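Local structure of mitochondrial enolase superfamily member 1 (Homo sapiens, 4A35) at residues F153-D158 with H309-F314; A196-S201 with M232-I237; F220-G225 with L248-N253; L326-C331 with S341-A346. The protein catalyses the magnesium-dependent dehydration of L-fuconate to 2-keto-3-deoxy-L-fuconate, a step in the catabolism of L-fucose. All blocks are in the same frame, centred on the assembly; numbering follows the deposited sequence.

Interaction 1 of 4, residues F153-D158 with H309-F314; sequences FRYITD and HNRVIF
R311, in the first turn of helix 311-319, reaches the loop 153-158 and grips one carbonyl oxygen side-on. Its NE lies 3.0 Å from R154 O, in the carbonyl plane, while NH2 comes to 2.9 Å of R154 O from above that plane; both bonds are bent, with N-H...O angles of 138° from NE and 143° from NH2. NH2 also donates a hydrogen bond to a water, 2.9 Å away, which accepts from R154 NE as well and so bridges two like charges. The remaining nitrogen, NH1, makes salt bridges to E108 and E338, and R154 NH2 bonds S98. Apolar contacts flank these bonds: I156 CG2 sits 3.8 Å from R311 CG, and V312 CG2 touches Y155 CB at 3.6 Å. The tyrosine hydroxyl bonds Q254 O of the second subunit, at the dimer interface. N310, the N-cap, accepts from V312 N through OD1, at 2.9 Å. A leucine in place of R311 would probably deprive R154 O of both donors and leave E108 and E338 without their mate. Arginine suits this buried spot with its many donors: directional bonds hold the loop by a carbonyl and a water, while E108 and E338 probably offset its charge.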
loop_
_atom_site.group_PDB
_atom_site.type_symbol
_atom_site.label_atom_id
_atom_site.label_comp_id
_atom_site.label_asym_id
_atom_site.label_seq_id
_atom_site.Cartn_x
_atom_site.Cartn_y
_atom_site.Cartn_z
ATOM N N PHE A 153 -0.885 -12.985 -13.754
ATOM C CA PHE A 153 -0.467 -11.985 -14.730
ATOM C C PHE A 153 -1.404 -10.780 -14.759
ATOM O O PHE A 153 -1.176 -9.873 -15.561
ATOM C CB PHE A 153 -0.352 -12.579 -16.143
ATOM C CG PHE A 153 0.820 -13.528 -16.273
ATOM C CD1 PHE A 153 0.707 -14.865 -15.866
ATOM C CD2 PHE A 153 2.028 -13.095 -16.804
ATOM C CE1 PHE A 153 1.779 -15.744 -16.007
ATOM C CE2 PHE A 153 3.099 -13.988 -16.979
ATOM C CZ PHE A 153 2.979 -15.293 -16.560
ATOM N N ARG A 154 -2.424 -10.735 -13.880
ATOM C CA ARG A 154 -3.302 -9.559 -13.900
ATOM C C ARG A 154 -2.484 -8.254 -13.777
ATOM O O ARG A 154 -1.565 -8.169 -12.965
ATOM C CB ARG A 154 -4.425 -9.628 -12.829
ATOM C CG ARG A 154 -5.377 -8.432 -12.940
ATOM C CD ARG A 154 -6.760 -8.666 -12.223
ATOM N NE ARG A 154 -6.582 -8.754 -10.769
ATOM C CZ ARG A 154 -7.578 -8.913 -9.890
ATOM N NH1 ARG A 154 -8.833 -9.091 -10.314
ATOM N NH2 ARG A 154 -7.314 -8.975 -8.580
ATOM N N TYR A 155 -2.847 -7.252 -14.576
ATOM C CA TYR A 155 -2.245 -5.892 -14.615
ATOM C C TYR A 155 -0.827 -5.855 -15.218
ATOM O O TYR A 155 -0.235 -4.784 -15.226
ATOM C CB TYR A 155 -2.227 -5.215 -13.253
ATOM C CG TYR A 155 -3.571 -5.200 -12.547
ATOM C CD1 TYR A 155 -4.743 -4.839 -13.231
ATOM C CD2 TYR A 155 -3.678 -5.570 -11.208
ATOM C CE1 TYR A 155 -5.985 -4.803 -12.567
ATOM C CE2 TYR A 155 -4.905 -5.525 -10.533
ATOM C CZ TYR A 155 -6.054 -5.118 -11.214
ATOM O OH TYR A 155 -7.277 -5.079 -10.550
ATOM N N ILE A 156 -0.282 -7.002 -15.693
ATOM C CA ILE A 156 1.043 -6.972 -16.323
ATOM C C ILE A 156 1.040 -7.601 -17.736
ATOM O O ILE A 156 2.086 -7.554 -18.409
ATOM C CB ILE A 156 2.196 -7.594 -15.459
ATOM C CG1 ILE A 156 2.054 -9.153 -15.321
ATOM C CG2 ILE A 156 2.319 -6.885 -14.084
ATOM C CD1 ILE A 156 3.271 -9.907 -14.643
ATOM N N THR A 157 -0.104 -8.149 -18.222
ATOM C CA THR A 157 -0.133 -8.728 -19.586
ATOM C C THR A 157 0.193 -7.698 -20.696
ATOM O O THR A 157 0.541 -8.102 -21.788
ATOM C CB THR A 157 -1.529 -9.345 -19.893
ATOM O OG1 THR A 157 -2.510 -8.298 -19.833
ATOM C CG2 THR A 157 -1.882 -10.471 -18.939
ATOM N N ASP A 158 0.116 -6.382 -20.404
ATOM C CA ASP A 158 0.467 -5.320 -21.355
ATOM C C ASP A 158 2.003 -5.236 -21.580
ATOM O O ASP A 158 2.422 -4.612 -22.546
ATOM C CB ASP A 158 -0.105 -3.965 -20.922
ATOM C CG ASP A 158 0.208 -3.560 -19.476
ATOM O OD1 ASP A 158 0.072 -4.434 -18.553
ATOM O OD2 ASP A 158 0.589 -2.383 -19.257
ATOM N N HIS A 309 5.674 -2.156 -3.320
ATOM C CA HIS A 309 4.609 -3.045 -2.819
ATOM C C HIS A 309 4.068 -4.181 -3.707
ATOM O O HIS A 309 3.570 -5.177 -3.149
ATOM C CB HIS A 309 3.457 -2.240 -2.162
ATOM C CG HIS A 309 2.770 -1.257 -3.062
ATOM N ND1 HIS A 309 1.756 -1.658 -3.905
ATOM C CD2 HIS A 309 2.993 0.064 -3.240
ATOM C CE1 HIS A 309 1.361 -0.574 -4.549
ATOM N NE2 HIS A 309 2.090 0.479 -4.217
ATOM N N ASN A 310 4.116 -4.067 -5.047
ATOM C CA ASN A 310 3.605 -5.171 -5.869
ATOM C C ASN A 310 4.192 -5.039 -7.269
ATOM O O ASN A 310 4.945 -4.085 -7.553
ATOM C CB ASN A 310 2.053 -5.268 -5.849
ATOM C CG ASN A 310 1.312 -4.087 -6.451
ATOM O OD1 ASN A 310 1.815 -3.424 -7.374
ATOM N ND2 ASN A 310 0.150 -3.755 -5.879
ATOM N N ARG A 311 3.820 -5.975 -8.142
ATOM C CA ARG A 311 4.361 -6.078 -9.506
ATOM C C ARG A 311 3.912 -4.891 -10.397
ATOM O O ARG A 311 4.551 -4.652 -11.424
ATOM C CB ARG A 311 3.905 -7.400 -10.145
ATOM C CG ARG A 311 2.367 -7.523 -10.303
ATOM C CD ARG A 311 1.917 -8.927 -10.721
ATOM N NE ARG A 311 0.459 -8.987 -10.888
ATOM C CZ ARG A 311 -0.427 -8.989 -9.888
ATOM N NH1 ARG A 311 -0.019 -9.021 -8.626
ATOM N NH2 ARG A 311 -1.720 -8.934 -10.146
ATOM N N VAL A 312 2.795 -4.204 -10.041
ATOM C CA VAL A 312 2.289 -3.066 -10.859
ATOM C C VAL A 312 3.279 -1.912 -10.744
ATOM O O VAL A 312 3.538 -1.232 -11.722
ATOM C CB VAL A 312 0.814 -2.674 -10.513
ATOM C CG1 VAL A 312 0.262 -1.525 -11.393
ATOM C CG2 VAL A 312 -0.087 -3.904 -10.665
ATOM N N ILE A 313 3.842 -1.692 -9.544
ATOM C CA ILE A 313 4.840 -0.647 -9.332
ATOM C C ILE A 313 6.089 -1.044 -10.108
ATOM O O ILE A 313 6.632 -0.193 -10.792
ATOM C CB ILE A 313 5.141 -0.398 -7.810
ATOM C CG1 ILE A 313 3.809 -0.005 -7.004
ATOM C CG2 ILE A 313 6.210 0.742 -7.671
ATOM C CD1 ILE A 313 3.176 1.404 -7.498
ATOM N N PHE A 314 6.572 -2.295 -9.961
ATOM C CA PHE A 314 7.769 -2.699 -10.726
ATOM C C PHE A 314 7.552 -2.564 -12.250
ATOM O O PHE A 314 8.454 -2.154 -12.979
ATOM C CB PHE A 314 8.181 -4.116 -10.382
ATOM C CG PHE A 314 9.011 -4.159 -9.102
ATOM C CD1 PHE A 314 10.252 -3.507 -9.026
ATOM C CD2 PHE A 314 8.570 -4.870 -8.002
ATOM C CE1 PHE A 314 11.036 -3.587 -7.857
ATOM C CE2 PHE A 314 9.364 -4.974 -6.845
ATOM C CZ PHE A 314 10.585 -4.327 -6.780
HETATM O O HOH W 1 -4.307 -8.613 -8.866
#

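Interaction 2 of 4, residues A196-S201 with M232-I237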
loop_
_atom_site.group_PDB
_atom_site.type_symbol
_atom_site.label_atom_id
_atom_site.label_comp_id
_atom_site.label_asym_id
_atom_site.label_seq_id
_atom_site.Cartn_x
_atom_site.Cartn_y
_atom_site.Cartn_z
ATOM N N ALA A 196 27.569 -0.310 6.688
ATOM C CA ALA A 196 26.690 0.734 6.178
ATOM C C ALA A 196 26.040 1.648 7.203
ATOM O O ALA A 196 25.653 2.760 6.833
ATOM C CB ALA A 196 25.545 0.086 5.360
ATOM N N TRP A 197 25.834 1.164 8.414
ATOM C CA TRP A 197 24.895 1.760 9.370
ATOM C C TRP A 197 25.321 3.093 9.943
ATOM O O TRP A 197 26.517 3.420 9.995
ATOM C CB TRP A 197 24.519 0.749 10.483
ATOM C CG TRP A 197 24.195 -0.627 9.933
ATOM C CD1 TRP A 197 24.925 -1.775 10.085
ATOM C CD2 TRP A 197 23.059 -0.981 9.109
ATOM N NE1 TRP A 197 24.283 -2.836 9.454
ATOM C CE2 TRP A 197 23.155 -2.368 8.830
ATOM C CE3 TRP A 197 21.940 -0.261 8.613
ATOM C CZ2 TRP A 197 22.199 -3.043 8.040
ATOM C CZ3 TRP A 197 20.953 -0.954 7.916
ATOM C CH2 TRP A 197 21.107 -2.317 7.603
ATOM N N LEU A 198 24.297 3.909 10.282
ATOM C CA LEU A 198 24.487 5.212 10.912
ATOM C C LEU A 198 24.820 5.051 12.429
ATOM O O LEU A 198 24.363 4.101 13.071
ATOM C CB LEU A 198 23.233 6.089 10.736
ATOM C CG LEU A 198 22.679 6.445 9.335
ATOM C CD1 LEU A 198 22.011 7.847 9.338
ATOM C CD2 LEU A 198 23.667 6.353 8.275
ATOM N N GLY A 199 25.592 6.000 12.967
ATOM C CA GLY A 199 25.925 6.066 14.392
ATOM C C GLY A 199 27.309 5.598 14.792
ATOM O O GLY A 199 27.699 5.743 15.963
ATOM N N TYR A 200 28.061 5.007 13.847
ATOM C CA TYR A 200 29.395 4.500 14.127
ATOM C C TYR A 200 30.428 5.618 14.229
ATOM O O TYR A 200 30.484 6.499 13.350
ATOM C CB TYR A 200 29.864 3.539 13.008
ATOM C CG TYR A 200 29.065 2.273 12.812
ATOM C CD1 TYR A 200 28.605 1.531 13.906
ATOM C CD2 TYR A 200 28.865 1.744 11.538
ATOM C CE1 TYR A 200 27.907 0.333 13.725
ATOM C CE2 TYR A 200 28.184 0.545 11.347
ATOM C CZ TYR A 200 27.699 -0.150 12.439
ATOM O OH TYR A 200 27.039 -1.332 12.240
ATOM N N SER A 201 31.296 5.538 15.244
ATOM C CA SER A 201 32.443 6.439 15.336
ATOM C C SER A 201 33.398 6.123 14.155
ATOM O O SER A 201 33.266 5.064 13.526
ATOM C CB SER A 201 33.163 6.239 16.673
ATOM O OG SER A 201 33.817 4.978 16.678
ATOM N N MET A 232 29.558 12.426 4.086
ATOM C CA MET A 232 30.899 12.634 3.547
ATOM C C MET A 232 31.964 12.036 4.466
ATOM O O MET A 232 32.835 11.325 3.949
ATOM C CB MET A 232 31.155 14.092 3.271
ATOM C CG MET A 232 30.866 14.402 1.823
ATOM S SD MET A 232 30.778 16.146 1.687
ATOM C CE MET A 232 29.714 16.282 0.367
ATOM N N ARG A 233 31.829 12.207 5.805
ATOM C CA ARG A 233 32.744 11.614 6.792
ATOM C C ARG A 233 32.834 10.070 6.610
ATOM O O ARG A 233 33.938 9.535 6.513
ATOM C CB ARG A 233 32.297 11.946 8.251
ATOM C CG ARG A 233 32.967 11.068 9.358
ATOM C CD ARG A 233 32.406 11.339 10.747
ATOM N NE ARG A 233 31.157 10.616 11.027
ATOM C CZ ARG A 233 31.069 9.404 11.588
ATOM N NH1 ARG A 233 32.176 8.727 11.917
ATOM N NH2 ARG A 233 29.877 8.858 11.822
ATOM N N ARG A 234 31.680 9.371 6.576
ATOM C CA ARG A 234 31.652 7.916 6.498
ATOM C C ARG A 234 32.031 7.372 5.106
ATOM O O ARG A 234 32.681 6.324 5.030
ATOM C CB ARG A 234 30.303 7.349 6.982
ATOM C CG ARG A 234 30.062 7.570 8.501
ATOM C CD ARG A 234 28.761 6.923 8.956
ATOM N NE ARG A 234 27.681 7.664 8.338
ATOM C CZ ARG A 234 26.878 7.186 7.397
ATOM N NH1 ARG A 234 26.938 5.898 7.050
ATOM N NH2 ARG A 234 25.995 7.983 6.805
ATOM N N CYS A 235 31.612 8.050 4.011
ATOM C CA CYS A 235 31.960 7.618 2.657
ATOM C C CYS A 235 33.465 7.777 2.454
ATOM O O CYS A 235 34.080 6.892 1.878
ATOM C CB CYS A 235 31.163 8.396 1.610
ATOM S SG CYS A 235 29.426 7.922 1.528
ATOM N N GLN A 236 34.059 8.853 2.993
ATOM C CA GLN A 236 35.523 9.078 2.922
ATOM C C GLN A 236 36.284 7.920 3.606
ATOM O O GLN A 236 37.199 7.341 3.009
ATOM C CB GLN A 236 35.930 10.418 3.552
ATOM C CG GLN A 236 37.401 10.804 3.268
ATOM C CD GLN A 236 37.639 11.020 1.793
ATOM O OE1 GLN A 236 37.055 11.898 1.176
ATOM N NE2 GLN A 236 38.429 10.177 1.177
ATOM N N ILE A 237 35.860 7.546 4.803
ATOM C CA ILE A 237 36.492 6.444 5.546
ATOM C C ILE A 237 36.385 5.137 4.745
ATOM O O ILE A 237 37.392 4.444 4.581
ATOM C CB ILE A 237 35.911 6.306 6.981
ATOM C CG1 ILE A 237 36.406 7.470 7.876
ATOM C CG2 ILE A 237 36.238 4.925 7.605
ATOM C CD1 ILE A 237 35.560 7.756 9.041
HETATM O O HOH W 2 28.546 3.541 8.180
HETATM O O HOH W 3 26.608 8.387 11.708
#
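R233 and R234, neighbours on helix 228-242 of the enolase-type C-terminal barrel domain, reach Y200 and L198 in the loop that follows strand 188-192. R234 can be followed outward. Its CB points toward the loop, and the chain runs straight to CD, with CG lying over one face of the R233 guanidinium, before bending at chi3 (-68°). NE makes a salt bridge to D230. CZ lies 3.4 Å from L198 CD2, a methyl that rests over one face of the guanidinium, offset toward its rim. NH1 donates to a water at 3.1 Å, and that water in turn donates to W197 O. NH2 comes closer still to the methyl, 3.2 Å from L198 CD2, and bonds the carbonyl of K223 on the adjoining strand and the carboxylate of D231. Arginine fits this buried place since its flat face can take a leucine methyl while its N-H groups serve polar partners. R233 holds the loop farther along, with salt bridges to D202 and D230. Its end-on grip spends two nitrogens on a single acceptor: NH2 stands 2.9 Å from Y200 O, and NH1 reaches the same Y200 O at 3.1 Å, in the carbonyl plane.

Interaction 3 of 4, residues F220-G225 with L248-N253; sequences FKVKVG and LMMDAN. With MG (magnesium ion), chain B.
K223 and D251 come together because K223 places CG beside its backbone N (chi1 -60°) and bends again at chi2, while D251 sets its carboxylate anti to N (chi1 -175°). The two side chains run alongside each other, and K223 NZ forms a salt bridge to D251 OD2 at 2.7 Å, meeting it from above the carboxylate plane. OD2 also binds the magnesium ion at 2.2 Å. The other oxygen, OD1, accepts from N253 N at 3.0 Å in an Asx turn, and from a metal-bound water, so the carboxylate is fixed at both ends. E277 and E306 complete the protein ligands of the magnesium. These are the C-terminal ends of the parallel strands of a beta-alpha-beta unit in the TIM-type barrel, and the face that carries K221, K223, M249 and D251 holds the magnesium site. K221 NZ meets Y191, E277 and E387; K221 probably also binds substrate, and K223 is probably the proton donor/acceptor. A methionine in place of K223 would probably leave D251 OD2 without its partner NZ and lose the group likely to move the proton. On the opposite face V222 CG1 packs against L248 CD1 and M250 CG, each 3.7 Å away, beta-branched valine suiting the strand. The backbone ladder runs from M249 N to F220 O (2.8 Å) through to V224 N and D251 O (2.9 Å).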
loop_
_atom_site.group_PDB
_atom_site.type_symbol
_atom_site.label_atom_id
_atom_site.label_comp_id
_atom_site.label_asym_id
_atom_site.label_seq_id
_atom_site.Cartn_x
_atom_site.Cartn_y
_atom_site.Cartn_z
ATOM N N PHE A 220 30.584 -3.087 -1.083
ATOM C CA PHE A 220 30.122 -2.460 0.144
ATOM C C PHE A 220 29.004 -1.459 -0.034
ATOM O O PHE A 220 29.067 -0.589 -0.898
ATOM C CB PHE A 220 31.338 -1.702 0.783
ATOM C CG PHE A 220 32.435 -2.597 1.306
ATOM C CD1 PHE A 220 33.406 -3.122 0.446
ATOM C CD2 PHE A 220 32.538 -2.868 2.664
ATOM C CE1 PHE A 220 34.430 -3.940 0.934
ATOM C CE2 PHE A 220 33.542 -3.719 3.146
ATOM C CZ PHE A 220 34.506 -4.217 2.282
ATOM N N LYS A 221 27.996 -1.545 0.865
ATOM C CA LYS A 221 26.936 -0.558 0.861
ATOM C C LYS A 221 27.138 0.369 2.036
ATOM O O LYS A 221 27.686 -0.029 3.071
ATOM C CB LYS A 221 25.517 -1.189 0.885
ATOM C CG LYS A 221 24.426 -0.154 0.574
ATOM C CD LYS A 221 23.237 -0.726 -0.208
ATOM C CE LYS A 221 22.300 -1.305 0.797
ATOM N NZ LYS A 221 21.182 -2.030 0.132
ATOM N N VAL A 222 26.683 1.615 1.878
ATOM C CA VAL A 222 26.717 2.626 2.941
ATOM C C VAL A 222 25.379 3.375 2.960
ATOM O O VAL A 222 24.866 3.776 1.912
ATOM C CB VAL A 222 27.941 3.599 2.772
ATOM C CG1 VAL A 222 27.891 4.321 1.415
ATOM C CG2 VAL A 222 28.005 4.621 3.901
ATOM N N LYS A 223 24.825 3.576 4.160
ATOM C CA LYS A 223 23.603 4.357 4.327
ATOM C C LYS A 223 23.944 5.825 4.330
ATOM O O LYS A 223 24.915 6.253 4.985
ATOM C CB LYS A 223 22.883 4.006 5.649
ATOM C CG LYS A 223 22.450 2.558 5.784
ATOM C CD LYS A 223 21.436 2.163 4.687
ATOM C CE LYS A 223 21.351 0.656 4.642
ATOM N NZ LYS A 223 20.038 0.188 4.129
ATOM N N VAL A 224 23.084 6.602 3.678
ATOM C CA VAL A 224 23.197 8.066 3.551
ATOM C C VAL A 224 21.820 8.712 3.711
ATOM O O VAL A 224 20.800 7.995 3.783
ATOM C CB VAL A 224 23.842 8.460 2.167
ATOM C CG1 VAL A 224 25.259 7.851 1.996
ATOM C CG2 VAL A 224 22.919 8.096 0.988
ATOM N N GLY A 225 21.789 10.048 3.726
ATOM C CA GLY A 225 20.545 10.799 3.637
ATOM C C GLY A 225 19.963 11.553 4.807
ATOM O O GLY A 225 18.924 12.182 4.628
ATOM N N LEU A 248 31.339 0.405 -4.265
ATOM C CA LEU A 248 30.622 1.133 -3.219
ATOM C C LEU A 248 29.194 1.458 -3.693
ATOM O O LEU A 248 29.030 2.030 -4.768
ATOM C CB LEU A 248 31.377 2.430 -2.848
ATOM C CG LEU A 248 30.705 3.304 -1.760
ATOM C CD1 LEU A 248 30.644 2.546 -0.397
ATOM C CD2 LEU A 248 31.449 4.683 -1.637
ATOM N N MET A 249 28.167 1.123 -2.879
ATOM C CA MET A 249 26.773 1.460 -3.156
ATOM C C MET A 249 26.246 2.350 -2.033
ATOM O O MET A 249 26.588 2.125 -0.874
ATOM C CB MET A 249 25.875 0.209 -3.296
ATOM C CG MET A 249 26.363 -0.728 -4.335
ATOM S SD MET A 249 27.282 -2.114 -3.562
ATOM C CE MET A 249 26.647 -3.370 -4.585
ATOM N N MET A 250 25.413 3.311 -2.366
ATOM C CA MET A 250 24.772 4.199 -1.366
ATOM C C MET A 250 23.275 3.903 -1.265
ATOM O O MET A 250 22.638 3.557 -2.283
ATOM C CB MET A 250 25.023 5.671 -1.708
ATOM C CG MET A 250 26.520 6.036 -1.600
ATOM S SD MET A 250 26.723 7.687 -2.284
ATOM C CE MET A 250 28.536 7.919 -2.168
ATOM N N ASP A 251 22.693 4.144 -0.077
ATOM C CA ASP A 251 21.282 3.835 0.163
ATOM C C ASP A 251 20.681 4.947 1.018
ATOM O O ASP A 251 21.125 5.165 2.146
ATOM C CB ASP A 251 21.175 2.453 0.860
ATOM C CG ASP A 251 19.731 1.973 1.054
ATOM O OD1 ASP A 251 18.797 2.771 0.810
ATOM O OD2 ASP A 251 19.537 0.818 1.504
ATOM N N ALA A 252 19.760 5.722 0.438
ATOM C CA ALA A 252 19.136 6.867 1.112
ATOM C C ALA A 252 17.841 6.483 1.820
ATOM O O ALA A 252 17.266 7.376 2.455
ATOM C CB ALA A 252 18.863 7.988 0.116
ATOM N N ASN A 253 17.351 5.210 1.678
ATOM C CA ASN A 253 16.099 4.784 2.382
ATOM C C ASN A 253 14.956 5.835 2.284
ATOM O O ASN A 253 14.265 6.154 3.301
ATOM C CB ASN A 253 16.403 4.497 3.883
ATOM C CG ASN A 253 17.232 3.245 4.044
ATOM O OD1 ASN A 253 18.455 3.318 4.135
ATOM N ND2 ASN A 253 16.610 2.080 3.881
HETATM MG MG MG B . 17.869 -0.493 1.049
HETATM O O HOH W 4 18.763 -2.033 1.874
HETATM O O HOH W 5 19.804 5.490 4.900
HETATM O O HOH W 6 16.820 1.135 0.844
HETATM O O HOH W 7 17.236 -0.554 3.378
#

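Interaction 4 of 4, residues L326-C331 with S341-A346; sequences LQIDSC and SVLLMA
V342, on helix 335-348, presents a single methyl to two residues of the segment that leaves strand 325-326. With CG1 anti to the backbone N (chi1 173°), that methyl lies 3.6 Å from I328 CG2 and 3.7 Å from L326 CD2, the tight part of the contact. I328 and V342 lie alongside but run opposite ways, whereas L326 approaches V342 at a slant. The packing slackens toward both ends: I328 CD1 meets L343 CD2 at 3.9 Å, the side chains nearly perpendicular, and L326 CD1 stands 4.2 Å from A346 CB. No solvent side exists here, for all five touching residues are buried; F314 of helix 311-319 and V353 close in around them. The contact is wholly apolar; branched aliphatic residues suit it because their methyls fill the buried layer between strand end and helix, and the small alanine probably lets the helix come near L326. D329 OD2 accepts from C331 N at 2.8 Å in an Asx turn, while D329 OD1 bonds H356, predicted to be an active-site residue. A helix laid by its aliphatic side against the strand before it is the packing of a TIM-type barrel wall, here just behind a His-Asp pair.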
loop_
_atom_site.group_PDB
_atom_site.type_symbol
_atom_site.label_atom_id
_atom_site.label_comp_id
_atom_site.label_asym_id
_atom_site.label_seq_id
_atom_site.Cartn_x
_atom_site.Cartn_y
_atom_site.Cartn_z
ATOM N N LEU A 326 17.224 -3.401 -10.232
ATOM C CA LEU A 326 15.889 -3.673 -9.658
ATOM C C LEU A 326 16.050 -4.550 -8.458
ATOM O O LEU A 326 16.561 -5.657 -8.558
ATOM C CB LEU A 326 15.007 -4.306 -10.767
ATOM C CG LEU A 326 13.511 -4.484 -10.402
ATOM C CD1 LEU A 326 12.654 -4.508 -11.671
ATOM C CD2 LEU A 326 13.300 -5.812 -9.610
ATOM N N GLN A 327 15.523 -4.092 -7.308
ATOM C CA GLN A 327 15.743 -4.847 -6.073
ATOM C C GLN A 327 14.483 -5.558 -5.605
ATOM O O GLN A 327 13.680 -4.978 -4.895
ATOM C CB GLN A 327 16.289 -3.888 -4.997
ATOM C CG GLN A 327 17.584 -3.232 -5.576
ATOM C CD GLN A 327 18.135 -2.158 -4.756
ATOM O OE1 GLN A 327 17.447 -1.172 -4.462
ATOM N NE2 GLN A 327 19.406 -2.314 -4.401
ATOM N N ILE A 328 14.387 -6.852 -5.931
ATOM C CA ILE A 328 13.287 -7.658 -5.428
ATOM C C ILE A 328 13.434 -7.880 -3.915
ATOM O O ILE A 328 14.524 -7.776 -3.357
ATOM C CB ILE A 328 13.190 -9.033 -6.162
ATOM C CG1 ILE A 328 14.439 -9.932 -5.927
ATOM C CG2 ILE A 328 12.709 -8.864 -7.660
ATOM C CD1 ILE A 328 14.300 -11.496 -6.426
ATOM N N ASP A 329 12.306 -8.170 -3.256
ATOM C CA ASP A 329 12.308 -8.554 -1.861
ATOM C C ASP A 329 11.381 -9.776 -1.720
ATOM O O ASP A 329 10.254 -9.783 -2.234
ATOM C CB ASP A 329 11.902 -7.422 -0.927
ATOM C CG ASP A 329 12.041 -7.927 0.515
ATOM O OD1 ASP A 329 13.151 -7.835 1.068
ATOM O OD2 ASP A 329 11.045 -8.446 1.067
ATOM N N SER A 330 11.894 -10.811 -1.043
ATOM C CA SER A 330 11.241 -12.105 -0.845
ATOM C C SER A 330 9.973 -12.004 0.028
ATOM O O SER A 330 9.136 -12.890 -0.041
ATOM C CB SER A 330 12.240 -13.073 -0.179
ATOM O OG SER A 330 12.689 -12.645 1.102
ATOM N N CYS A 331 9.891 -10.983 0.912
ATOM C CA CYS A 331 8.778 -10.884 1.900
ATOM C C CYS A 331 7.866 -9.609 1.764
ATOM O O CYS A 331 6.864 -9.523 2.483
ATOM C CB CYS A 331 9.351 -10.990 3.312
ATOM S SG CYS A 331 10.047 -12.625 3.656
ATOM N N SER A 341 7.138 -13.262 -11.281
ATOM C CA SER A 341 6.583 -12.329 -12.303
ATOM C C SER A 341 7.502 -11.108 -12.472
ATOM O O SER A 341 7.681 -10.628 -13.600
ATOM C CB SER A 341 5.161 -11.892 -11.938
ATOM O OG SER A 341 5.039 -10.950 -10.882
ATOM N N VAL A 342 8.133 -10.656 -11.359
ATOM C CA VAL A 342 9.008 -9.475 -11.399
ATOM C C VAL A 342 10.347 -9.903 -12.031
ATOM O O VAL A 342 10.884 -9.161 -12.834
ATOM C CB VAL A 342 9.141 -8.842 -9.993
ATOM C CG1 VAL A 342 10.198 -7.717 -9.986
ATOM C CG2 VAL A 342 7.785 -8.258 -9.537
ATOM N N LEU A 343 10.911 -11.083 -11.667
ATOM C CA LEU A 343 12.141 -11.551 -12.347
ATOM C C LEU A 343 11.916 -11.619 -13.865
ATOM O O LEU A 343 12.794 -11.270 -14.664
ATOM C CB LEU A 343 12.549 -12.971 -11.843
ATOM C CG LEU A 343 13.042 -13.011 -10.399
ATOM C CD1 LEU A 343 13.209 -14.482 -9.944
ATOM C CD2 LEU A 343 14.376 -12.212 -10.256
ATOM N N LEU A 344 10.771 -12.180 -14.260
ATOM C CA LEU A 344 10.468 -12.310 -15.703
ATOM C C LEU A 344 10.283 -10.942 -16.385
ATOM O O LEU A 344 10.820 -10.738 -17.474
ATOM C CB LEU A 344 9.236 -13.203 -15.923
ATOM C CG LEU A 344 9.445 -14.700 -15.603
ATOM C CD1 LEU A 344 8.078 -15.386 -15.405
ATOM C CD2 LEU A 344 10.297 -15.375 -16.694
ATOM N N MET A 345 9.664 -9.986 -15.719
ATOM C CA MET A 345 9.539 -8.637 -16.313
ATOM C C MET A 345 10.914 -7.960 -16.443
ATOM O O MET A 345 11.207 -7.382 -17.470
ATOM C CB MET A 345 8.621 -7.725 -15.471
ATOM C CG MET A 345 7.117 -8.050 -15.638
ATOM S SD MET A 345 6.078 -6.761 -14.914
ATOM C CE MET A 345 6.511 -6.949 -13.136
ATOM N N ALA A 346 11.799 -8.097 -15.403
ATOM C CA ALA A 346 13.125 -7.464 -15.424
ATOM C C ALA A 346 13.943 -8.031 -16.600
ATOM O O ALA A 346 14.634 -7.279 -17.268
ATOM C CB ALA A 346 13.840 -7.753 -14.095
#

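Overall arrangement
From the N terminus, the loop 153-158 comes first, and interaction 1 closes a long excursion when helix 311-319 returns to it. Interactions 2 and 3 both fall within that excursion. They cross each other, since their segments alternate along the chain: 196-201, 220-225, 232-237, 248-253. They also touch, through the A196-K223 backbone bond, so loop, strands and helix of one beta-alpha-beta unit are tied together. Interaction 4 follows in series as a short closure between strand 325-326 and helix 335-348. It adjoins interaction 1, where F314 packs on L326 and R311 on S341, and approaches interaction 3 to about 5 Å between nearest atoms.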